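Local coordinates for uncharacterized protein (Pseudomonas syringae pv. tomato, PDB 3K4I), which is of unknown function but belongs to the aldolase/RraA-like family of alpha/beta proteins and forms an assembly of three chains, modelled with magnesium ions, at residues S46-T51 and T127-N132; S85-S90 and N111-T116; G120-I125 and Y133-R138. All blocks are in the same frame, centred on the assembly; numbering follows the deposited sequence. Where two conformers were deposited one is given.

Contact 1: S46-T51 and T127-N132; sequences SQVPGT and TVINCN
Val-128 reaches from helix 125-130 to Val-48, its CG1 methyl lying 3.5 Å from Val-48 CG2. One branch of each valine does the touching, and the two side chains cross obliquely. The compact beta-branched shape suits both places, because such short chains let helix and turn approach closely, with both valines buried. Ile-129 comes next and brings a methylene instead of a methyl: its CG1 passes Val-48 CG2 at 4.1 Å, the two side chains running in opposite directions. Val-48 divides its branches between partners. CG1 stands anti to the backbone N (chi1 178°) and faces Asn-132 ND2, which leaves CG2, anti to the carbonyl carbon, for Val-128 and Ile-129.

Asn-132 is the first residue to leave helical angles, in a Schellman motif. Cys-131 N still bonds back to Thr-127 O, and Asn-132 N returns to Ile-129 O at 2.9 Å. Asn-132 has a positive phi of 54°, a conformation asparagine tolerates better than most residues with a side chain. Its ND2 lies 3.3 Å from the methyl CG2 of Thr-51, a contact without a hydrogen bond. Asn-132 ND2 donates to a water oxygen 2.7 Å away, which donates in turn to Pro-49 O.

The loop between strands 45-46 and 53-63, which packs on this helix, is shaped by a type II turn from Val-48 to Thr-51, with Gly-50 supplying the positive phi. Thr-51 OG1 braces it by donating to a lone pair of Val-48 O, 2.7 Å away in the carbonyl plane. With the hydroxyl so engaged, CG2 is the branch turned to Asn-132. No direct hydrogen bond joins the two segments, so their cohesion rests on a small aliphatic cluster centred on Val-48 and, at the more exposed end, on a single water bridge.

Contact 2: S85-S90 and N111-T116; sequences SVIVSS and NGIKGT
The peptide planes of Ser-85 and Gly-115 offer their carbonyl oxygens to Lys-114 N and Ile-87 N. Lys-114 N points at Ser-85 O from 2.8 Å, nearly in line with the C=O bond, and the bond is almost straight at 171°. Ile-87 N reaches Gly-115 O at 2.9 Å, tilted 19° from the carbonyl plane; Val-86 CA lies 3.4 Å from Gly-115 O in a CA-H...O contact. Ile-87 and Thr-116 pair in parallel and put their side chains on one sheet face, Val-86 on the other. Ile-87 CD1 packs against Ile-113 CG2 at 3.8 Å, both isoleucines suiting this buried place, and Phe-107 and Ala-108 of helix 102-110 pack on Ile-113. On the Val-86 face, Gly-115 adds no side chain, and Val-86 CG1 lies 3.7 Å from Gly-115 O. Lys-114 lays its CB near Val-86 CG2, then bends at every later torsion to bring NZ to Val-54 O. In this beta-alpha-beta unit, backbone bonds tie strand 85-90 to strand 115-119 and to Lys-114 just before it, and the aliphatic packing beside them probably shields those bonds from water.

Contact 3: G120-I125 and Y133-R138; sequences GVARDI and YPLFSR
This is a backbone-anchored contact between the loop after strand 115-119 and strand 135-137, its parallel neighbour in the sheet. It is tied by Arg-138 N, which donates to Gly-120 O at 2.8 Å with an N-H...O angle of 150°. Gly-120 suits the place because its phi of 150° lies where residues with a side chain seldom go. Gly-120 O is also packed against carbon: Arg-138 CB at 3.3 Å and Ser-137 CB at 3.6 Å. From there the arginine chain runs extended past Gly-120 N, and its guanidinium is used beyond the segment, with salt bridges from NE to Asp-119 and from NH2 to Asp-161. Val-121 adds its CG1 methyl, set 4.0 Å from Arg-138 C.

At the other end the contact becomes wholly apolar. Leu-135 CD2 is the branch that touches both Ala-122 CB, at 3.6 Å, and Ile-125 CD1, at 3.9 Å. The small alanine lets the leucine come close to the loop backbone, whereas the longer isoleucine reaches across at about a right angle, bent at chi2 (-49°). Ser-137 is small enough to fit between these ends, and its OG bonds to Gly-139 O.

The loop then leaves the strand and Asp-124 takes the N-cap position of helix 125-130, without a capping bond from its side chain. Around this point a second subunit approaches: its Ser-176 OG bonds to Ile-125 N, and its Asp-30 forms a salt bridge with Arg-123. The contact thus lies where strand 115-119 hands over to helix 125-130 in a beta-alpha-beta crossover, with Ile-118 and Val-128 also packing on Leu-135 from the neighbouring strand and the helix.

From the N terminus, residues 46-51 wait for 127-132, so contact 1 closes the longest loop. Inside that loop lies contact 2, which joins 85-90 to 111-116 around helix 102-110 and is complete before contact 3 begins. Contact 3 then starts at 120-125 and ends at 133-138, crossing contact 1 because its second half lies beyond 127-132. Contacts 1 and 3 touch through Gln-47 N and Leu-135 O, contacts 2 and 3 through Thr-116 O and Phe-136 N. Contacts 1 and 2 do not meet, their nearest atoms about 7 Å apart. Contact 2 ties strands 85-90 and 115-119, contact 3 the loop before helix 125-130 to strand 135-137, contact 1 that helix to the 46-51 loop.

Contact 1: S46-T51 and T127-N132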
loop_
_atom_site.group_PDB
_atom_site.type_symbol
_atom_site.label_atom_id
_atom_site.label_comp_id
_atom_site.label_asym_id
_atom_site.label_seq_id
_atom_site.Cartn_x
_atom_site.Cartn_y
_atom_site.Cartn_z
ATOM N N SER C 46 0.923 -7.799 2.772
ATOM C CA SER C 46 -0.398 -7.896 3.353
ATOM C C SER C 46 -1.375 -6.893 2.691
ATOM O O SER C 46 -1.107 -5.683 2.632
ATOM C CB SER C 46 -0.321 -7.653 4.859
ATOM O OG SER C 46 -1.636 -7.639 5.369
ATOM N N GLN C 47 -2.510 -7.423 2.211
ATOM C CA GLN C 47 -3.557 -6.606 1.592
ATOM C C GLN C 47 -4.738 -6.312 2.502
ATOM O O GLN C 47 -5.610 -5.517 2.161
ATOM C CB GLN C 47 -4.053 -7.255 0.289
ATOM C CG GLN C 47 -2.964 -7.426 -0.794
ATOM C CD GLN C 47 -2.332 -6.118 -1.244
ATOM O OE1 GLN C 47 -2.966 -5.049 -1.214
ATOM N NE2 GLN C 47 -1.072 -6.185 -1.634
ATOM N N VAL C 48 -4.805 -6.981 3.654
ATOM C CA VAL C 48 -5.928 -6.756 4.547
ATOM C C VAL C 48 -5.350 -6.370 5.895
ATOM O O VAL C 48 -4.770 -7.205 6.574
ATOM C CB VAL C 48 -6.858 -7.999 4.675
ATOM C CG1 VAL C 48 -8.001 -7.713 5.673
ATOM C CG2 VAL C 48 -7.454 -8.369 3.311
ATOM N N PRO C 49 -5.529 -5.106 6.303
ATOM C CA PRO C 49 -4.953 -4.686 7.582
ATOM C C PRO C 49 -5.394 -5.536 8.801
ATOM O O PRO C 49 -6.553 -5.947 8.894
ATOM C CB PRO C 49 -5.411 -3.225 7.710
ATOM C CG PRO C 49 -5.471 -2.755 6.239
ATOM C CD PRO C 49 -5.997 -3.958 5.492
ATOM N N GLY C 50 -4.438 -5.848 9.662
ATOM C CA GLY C 50 -4.719 -6.593 10.894
ATOM C C GLY C 50 -4.866 -8.099 10.780
ATOM O O GLY C 50 -5.277 -8.771 11.754
ATOM N N THR C 51 -4.564 -8.642 9.607
ATOM C CA THR C 51 -4.667 -10.093 9.413
ATOM C C THR C 51 -3.309 -10.798 9.502
ATOM O O THR C 51 -2.240 -10.171 9.384
ATOM C CB THR C 51 -5.336 -10.456 8.074
ATOM O OG1 THR C 51 -4.613 -9.842 6.978
ATOM C CG2 THR C 51 -6.822 -10.021 8.091
ATOM N N THR C 127 -14.299 -7.551 -0.947
ATOM C CA THR C 127 -14.847 -8.795 -0.380
ATOM C C THR C 127 -13.842 -9.425 0.581
ATOM O O THR C 127 -14.183 -9.856 1.698
ATOM C CB THR C 127 -15.227 -9.788 -1.501
ATOM O OG1 THR C 127 -16.320 -9.248 -2.242
ATOM C CG2 THR C 127 -15.630 -11.149 -0.920
ATOM N N VAL C 128 -12.595 -9.458 0.144
ATOM C CA VAL C 128 -11.512 -10.019 0.941
ATOM C C VAL C 128 -11.381 -9.263 2.271
ATOM O O VAL C 128 -11.278 -9.885 3.353
ATOM C CB VAL C 128 -10.189 -9.980 0.166
ATOM C CG1 VAL C 128 -9.080 -10.487 1.014
ATOM C CG2 VAL C 128 -10.287 -10.853 -1.103
ATOM N N ILE C 129 -11.413 -7.935 2.195
ATOM C CA ILE C 129 -11.405 -7.089 3.389
ATOM C C ILE C 129 -12.646 -7.331 4.251
ATOM O O ILE C 129 -12.530 -7.496 5.470
ATOM C CB ILE C 129 -11.277 -5.568 3.060
ATOM C CG1 ILE C 129 -9.938 -5.284 2.366
ATOM C CG2 ILE C 129 -11.368 -4.715 4.338
ATOM C CD1 ILE C 129 -9.834 -3.855 1.800
ATOM N N ASN C 130 -13.819 -7.358 3.614
ATOM C CA ASN C 130 -15.077 -7.535 4.340
ATOM C C ASN C 130 -15.116 -8.863 5.078
ATOM O O ASN C 130 -15.670 -8.950 6.185
ATOM C CB ASN C 130 -16.279 -7.425 3.404
ATOM C CG ASN C 130 -17.588 -7.423 4.157
ATOM O OD1 ASN C 130 -17.795 -6.594 5.043
ATOM N ND2 ASN C 130 -18.471 -8.358 3.823
ATOM N N CYS C 131 -14.509 -9.878 4.466
ATOM C CA CYS C 131 -14.405 -11.233 5.015
ATOM C C CYS C 131 -13.254 -11.391 6.000
ATOM O O CYS C 131 -13.107 -12.458 6.606
ATOM C CB CYS C 131 -14.218 -12.254 3.896
ATOM S SG CYS C 131 -15.726 -12.517 2.945
ATOM N N ASN C 132 -12.420 -10.362 6.103
ATOM C CA ASN C 132 -11.207 -10.384 6.950
ATOM C C ASN C 132 -10.310 -11.588 6.633
ATOM O O ASN C 132 -9.782 -12.243 7.541
ATOM C CB ASN C 132 -11.572 -10.385 8.446
ATOM C CG ASN C 132 -10.403 -9.912 9.347
ATOM O OD1 ASN C 132 -10.101 -10.529 10.383
ATOM N ND2 ASN C 132 -9.758 -8.836 8.953
HETATM O O HOH W 1 -8.163 -7.407 10.576
#

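Contact 2: S85-S90 and N111-T116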
loop_
_atom_site.group_PDB
_atom_site.type_symbol
_atom_site.label_atom_id
_atom_site.label_comp_id
_atom_site.label_asym_id
_atom_site.label_seq_id
_atom_site.Cartn_x
_atom_site.Cartn_y
_atom_site.Cartn_z
ATOM N N SER C 85 -4.583 -25.388 5.217
ATOM C CA SER C 85 -3.624 -24.947 4.188
ATOM C C SER C 85 -3.522 -23.448 4.111
ATOM O O SER C 85 -4.499 -22.742 4.349
ATOM C CB SER C 85 -4.054 -25.442 2.821
ATOM O OG SER C 85 -4.029 -26.853 2.759
ATOM N N VAL C 86 -2.332 -22.964 3.731
ATOM C CA VAL C 86 -2.180 -21.621 3.165
ATOM C C VAL C 86 -1.863 -21.840 1.677
ATOM O O VAL C 86 -0.919 -22.518 1.375
ATOM C CB VAL C 86 -1.013 -20.883 3.850
ATOM C CG1 VAL C 86 -0.640 -19.602 3.125
ATOM C CG2 VAL C 86 -1.360 -20.583 5.334
ATOM N N ILE C 87 -2.657 -21.261 0.772
ATOM C CA ILE C 87 -2.492 -21.463 -0.658
ATOM C C ILE C 87 -1.391 -20.503 -1.089
ATOM O O ILE C 87 -1.425 -19.340 -0.705
ATOM C CB ILE C 87 -3.814 -21.158 -1.410
ATOM C CG1 ILE C 87 -4.850 -22.261 -1.140
ATOM C CG2 ILE C 87 -3.522 -20.989 -2.955
ATOM C CD1 ILE C 87 -6.324 -21.983 -1.640
ATOM N N VAL C 88 -0.410 -21.002 -1.843
ATOM C CA VAL C 88 0.698 -20.155 -2.300
ATOM C C VAL C 88 0.666 -20.278 -3.795
ATOM O O VAL C 88 0.912 -21.359 -4.313
ATOM C CB VAL C 88 2.065 -20.590 -1.753
ATOM C CG1 VAL C 88 3.193 -19.662 -2.299
ATOM C CG2 VAL C 88 2.050 -20.581 -0.223
ATOM N N SER C 89 0.341 -19.167 -4.469
ATOM C CA SER C 89 0.057 -19.163 -5.894
ATOM C C SER C 89 1.091 -18.358 -6.612
ATOM O O SER C 89 1.372 -17.212 -6.220
ATOM C CB SER C 89 -1.325 -18.567 -6.180
ATOM O OG SER C 89 -2.337 -19.467 -5.775
ATOM N N SER C 90 1.640 -18.941 -7.656
ATOM C CA SER C 90 2.697 -18.247 -8.424
ATOM C C SER C 90 2.279 -18.042 -9.868
ATOM O O SER C 90 2.004 -18.995 -10.590
ATOM C CB SER C 90 4.049 -18.963 -8.261
ATOM O OG SER C 90 5.093 -18.206 -8.874
ATOM N N ASN C 111 -14.117 -23.634 3.976
ATOM C CA ASN C 111 -13.377 -24.901 3.869
ATOM C C ASN C 111 -12.039 -24.983 4.611
ATOM O O ASN C 111 -11.175 -25.805 4.283
ATOM C CB ASN C 111 -13.242 -25.303 2.391
ATOM C CG ASN C 111 -14.596 -25.621 1.771
ATOM O OD1 ASN C 111 -15.060 -26.758 1.826
ATOM N ND2 ASN C 111 -15.277 -24.593 1.258
ATOM N N GLY C 112 -11.882 -24.123 5.616
ATOM C CA GLY C 112 -10.777 -24.218 6.553
ATOM C C GLY C 112 -9.445 -23.799 5.964
ATOM O O GLY C 112 -8.397 -24.105 6.516
ATOM N N ILE C 113 -9.479 -23.072 4.847
ATOM C CA ILE C 113 -8.261 -22.543 4.238
ATOM C C ILE C 113 -7.836 -21.212 4.886
ATOM O O ILE C 113 -8.669 -20.305 5.041
ATOM C CB ILE C 113 -8.444 -22.372 2.730
ATOM C CG1 ILE C 113 -8.800 -23.738 2.113
ATOM C CG2 ILE C 113 -7.137 -21.765 2.071
ATOM C CD1 ILE C 113 -9.257 -23.710 0.625
ATOM N N LYS C 114 -6.577 -21.127 5.323
ATOM C CA LYS C 114 -6.152 -20.098 6.304
ATOM C C LYS C 114 -5.740 -18.765 5.708
ATOM O O LYS C 114 -5.781 -17.736 6.388
ATOM C CB LYS C 114 -4.983 -20.590 7.187
ATOM C CG LYS C 114 -5.131 -21.971 7.819
ATOM C CD LYS C 114 -6.121 -21.971 8.954
ATOM C CE LYS C 114 -5.721 -21.057 10.102
ATOM N NZ LYS C 114 -4.472 -21.502 10.752
ATOM N N GLY C 115 -5.289 -18.797 4.454
ATOM C CA GLY C 115 -4.833 -17.586 3.795
ATOM C C GLY C 115 -4.305 -17.903 2.401
ATOM O O GLY C 115 -4.147 -19.078 2.012
ATOM N N THR C 116 -4.017 -16.853 1.662
ATOM C CA THR C 116 -3.523 -16.989 0.299
ATOM C C THR C 116 -2.379 -16.026 0.105
ATOM O O THR C 116 -2.504 -14.836 0.421
ATOM C CB THR C 116 -4.633 -16.721 -0.741
ATOM O OG1 THR C 116 -5.634 -17.723 -0.578
ATOM C CG2 THR C 116 -4.091 -16.879 -2.140
#

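Contact 3: G120-I125 and Y133-R138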
loop_
_atom_site.group_PDB
_atom_site.type_symbol
_atom_site.label_atom_id
_atom_site.label_comp_id
_atom_site.label_asym_id
_atom_site.label_seq_id
_atom_site.Cartn_x
_atom_site.Cartn_y
_atom_site.Cartn_z
ATOM N N GLY C 120 1.968 -12.370 -7.672
ATOM C CA GLY C 120 0.959 -11.935 -8.603
ATOM C C GLY C 120 -0.030 -11.056 -7.864
ATOM O O GLY C 120 0.263 -10.556 -6.778
ATOM N N VAL C 121 -1.195 -10.855 -8.458
ATOM C CA VAL C 121 -2.196 -9.943 -7.882
ATOM C C VAL C 121 -3.569 -10.597 -7.712
ATOM O O VAL C 121 -3.820 -11.692 -8.260
ATOM C CB VAL C 121 -2.294 -8.630 -8.702
ATOM C CG1 VAL C 121 -0.958 -7.886 -8.645
ATOM C CG2 VAL C 121 -2.741 -8.883 -10.155
ATOM N N ALA C 122 -4.426 -9.950 -6.919
ATOM C CA ALA C 122 -5.771 -10.464 -6.622
ATOM C C ALA C 122 -6.846 -9.436 -6.935
ATOM O O ALA C 122 -6.560 -8.238 -6.969
ATOM C CB ALA C 122 -5.864 -10.874 -5.138
ATOM N N ARG C 123 -8.079 -9.902 -7.124
ATOM C CA ARG C 123 -9.231 -9.005 -7.310
ATOM C C ARG C 123 -10.225 -9.160 -6.174
ATOM O O ARG C 123 -9.999 -9.962 -5.269
ATOM C CB ARG C 123 -9.903 -9.235 -8.669
ATOM C CG ARG C 123 -10.718 -10.508 -8.857
ATOM C CD ARG C 123 -11.186 -10.498 -10.293
ATOM N NE ARG C 123 -12.095 -11.596 -10.600
ATOM C CZ ARG C 123 -12.780 -11.667 -11.733
ATOM N NH1 ARG C 123 -12.635 -10.704 -12.650
ATOM N NH2 ARG C 123 -13.582 -12.695 -11.953
ATOM N N ASP C 124 -11.321 -8.402 -6.236
ATOM C CA ASP C 124 -12.363 -8.471 -5.213
ATOM C C ASP C 124 -11.814 -8.172 -3.827
ATOM O O ASP C 124 -12.184 -8.797 -2.827
ATOM C CB ASP C 124 -13.062 -9.831 -5.268
ATOM C CG ASP C 124 -13.965 -9.956 -6.477
ATOM O OD1 ASP C 124 -14.761 -9.022 -6.736
ATOM O OD2 ASP C 124 -13.878 -10.969 -7.180
ATOM N N ILE C 125 -10.935 -7.182 -3.790
ATOM C CA ILE C 125 -10.277 -6.741 -2.581
ATOM C C ILE C 125 -11.283 -6.324 -1.503
ATOM O O ILE C 125 -11.074 -6.581 -0.324
ATOM C CB ILE C 125 -9.283 -5.598 -2.898
ATOM C CG1 ILE C 125 -8.198 -6.091 -3.877
ATOM C CG2 ILE C 125 -8.641 -5.045 -1.627
ATOM C CD1 ILE C 125 -7.511 -7.426 -3.511
ATOM N N TYR C 133 -10.155 -11.872 5.346
ATOM C CA TYR C 133 -9.408 -13.044 4.888
ATOM C C TYR C 133 -7.929 -12.674 4.702
ATOM O O TYR C 133 -7.617 -11.657 4.082
ATOM C CB TYR C 133 -9.967 -13.557 3.565
ATOM C CG TYR C 133 -9.216 -14.773 3.060
ATOM C CD1 TYR C 133 -9.350 -16.002 3.722
ATOM C CD2 TYR C 133 -8.402 -14.717 1.918
ATOM C CE1 TYR C 133 -8.687 -17.125 3.306
ATOM C CE2 TYR C 133 -7.723 -15.867 1.475
ATOM C CZ TYR C 133 -7.883 -17.073 2.182
ATOM O OH TYR C 133 -7.232 -18.219 1.769
ATOM N N PRO C 134 -7.008 -13.495 5.236
ATOM C CA PRO C 134 -5.605 -13.145 5.144
ATOM C C PRO C 134 -5.014 -13.328 3.731
ATOM O O PRO C 134 -4.625 -14.427 3.341
ATOM C CB PRO C 134 -4.946 -14.067 6.182
ATOM C CG PRO C 134 -6.111 -14.441 7.142
ATOM C CD PRO C 134 -7.219 -14.639 6.153
ATOM N N LEU C 135 -5.009 -12.229 2.989
ATOM C CA LEU C 135 -4.505 -12.204 1.606
ATOM C C LEU C 135 -3.233 -11.417 1.510
ATOM O O LEU C 135 -3.163 -10.260 1.962
ATOM C CB LEU C 135 -5.544 -11.528 0.686
ATOM C CG LEU C 135 -5.102 -11.290 -0.773
ATOM C CD1 LEU C 135 -4.983 -12.648 -1.371
ATOM C CD2 LEU C 135 -6.142 -10.491 -1.528
ATOM N N PHE C 136 -2.243 -12.021 0.859
ATOM C CA PHE C 136 -0.964 -11.385 0.645
ATOM C C PHE C 136 -0.651 -11.461 -0.830
ATOM O O PHE C 136 -0.780 -12.534 -1.432
ATOM C CB PHE C 136 0.054 -12.132 1.493
ATOM C CG PHE C 136 -0.311 -12.154 2.933
ATOM C CD1 PHE C 136 0.199 -11.193 3.809
ATOM C CD2 PHE C 136 -1.221 -13.090 3.415
ATOM C CE1 PHE C 136 -0.162 -11.195 5.154
ATOM C CE2 PHE C 136 -1.624 -13.073 4.775
ATOM C CZ PHE C 136 -1.089 -12.119 5.635
ATOM N N SER C 137 -0.263 -10.341 -1.435
ATOM C CA SER C 137 -0.030 -10.331 -2.867
ATOM C C SER C 137 0.827 -9.147 -3.253
ATOM O O SER C 137 1.088 -8.273 -2.438
ATOM C CB SER C 137 -1.371 -10.205 -3.611
ATOM O OG SER C 137 -1.939 -8.923 -3.389
ATOM N N ARG C 138 1.223 -9.108 -4.520
ATOM C CA ARG C 138 1.969 -7.971 -5.049
ATOM C C ARG C 138 1.076 -6.785 -5.393
ATOM O O ARG C 138 1.537 -5.769 -5.943
ATOM C CB ARG C 138 2.750 -8.383 -6.288
ATOM C CG ARG C 138 3.811 -9.442 -5.984
ATOM C CD ARG C 138 4.797 -9.634 -7.145
ATOM N NE ARG C 138 5.599 -10.830 -6.861
ATOM C CZ ARG C 138 6.550 -10.918 -5.927
ATOM N NH1 ARG C 138 6.874 -9.874 -5.194
ATOM N NH2 ARG C 138 7.189 -12.087 -5.734
#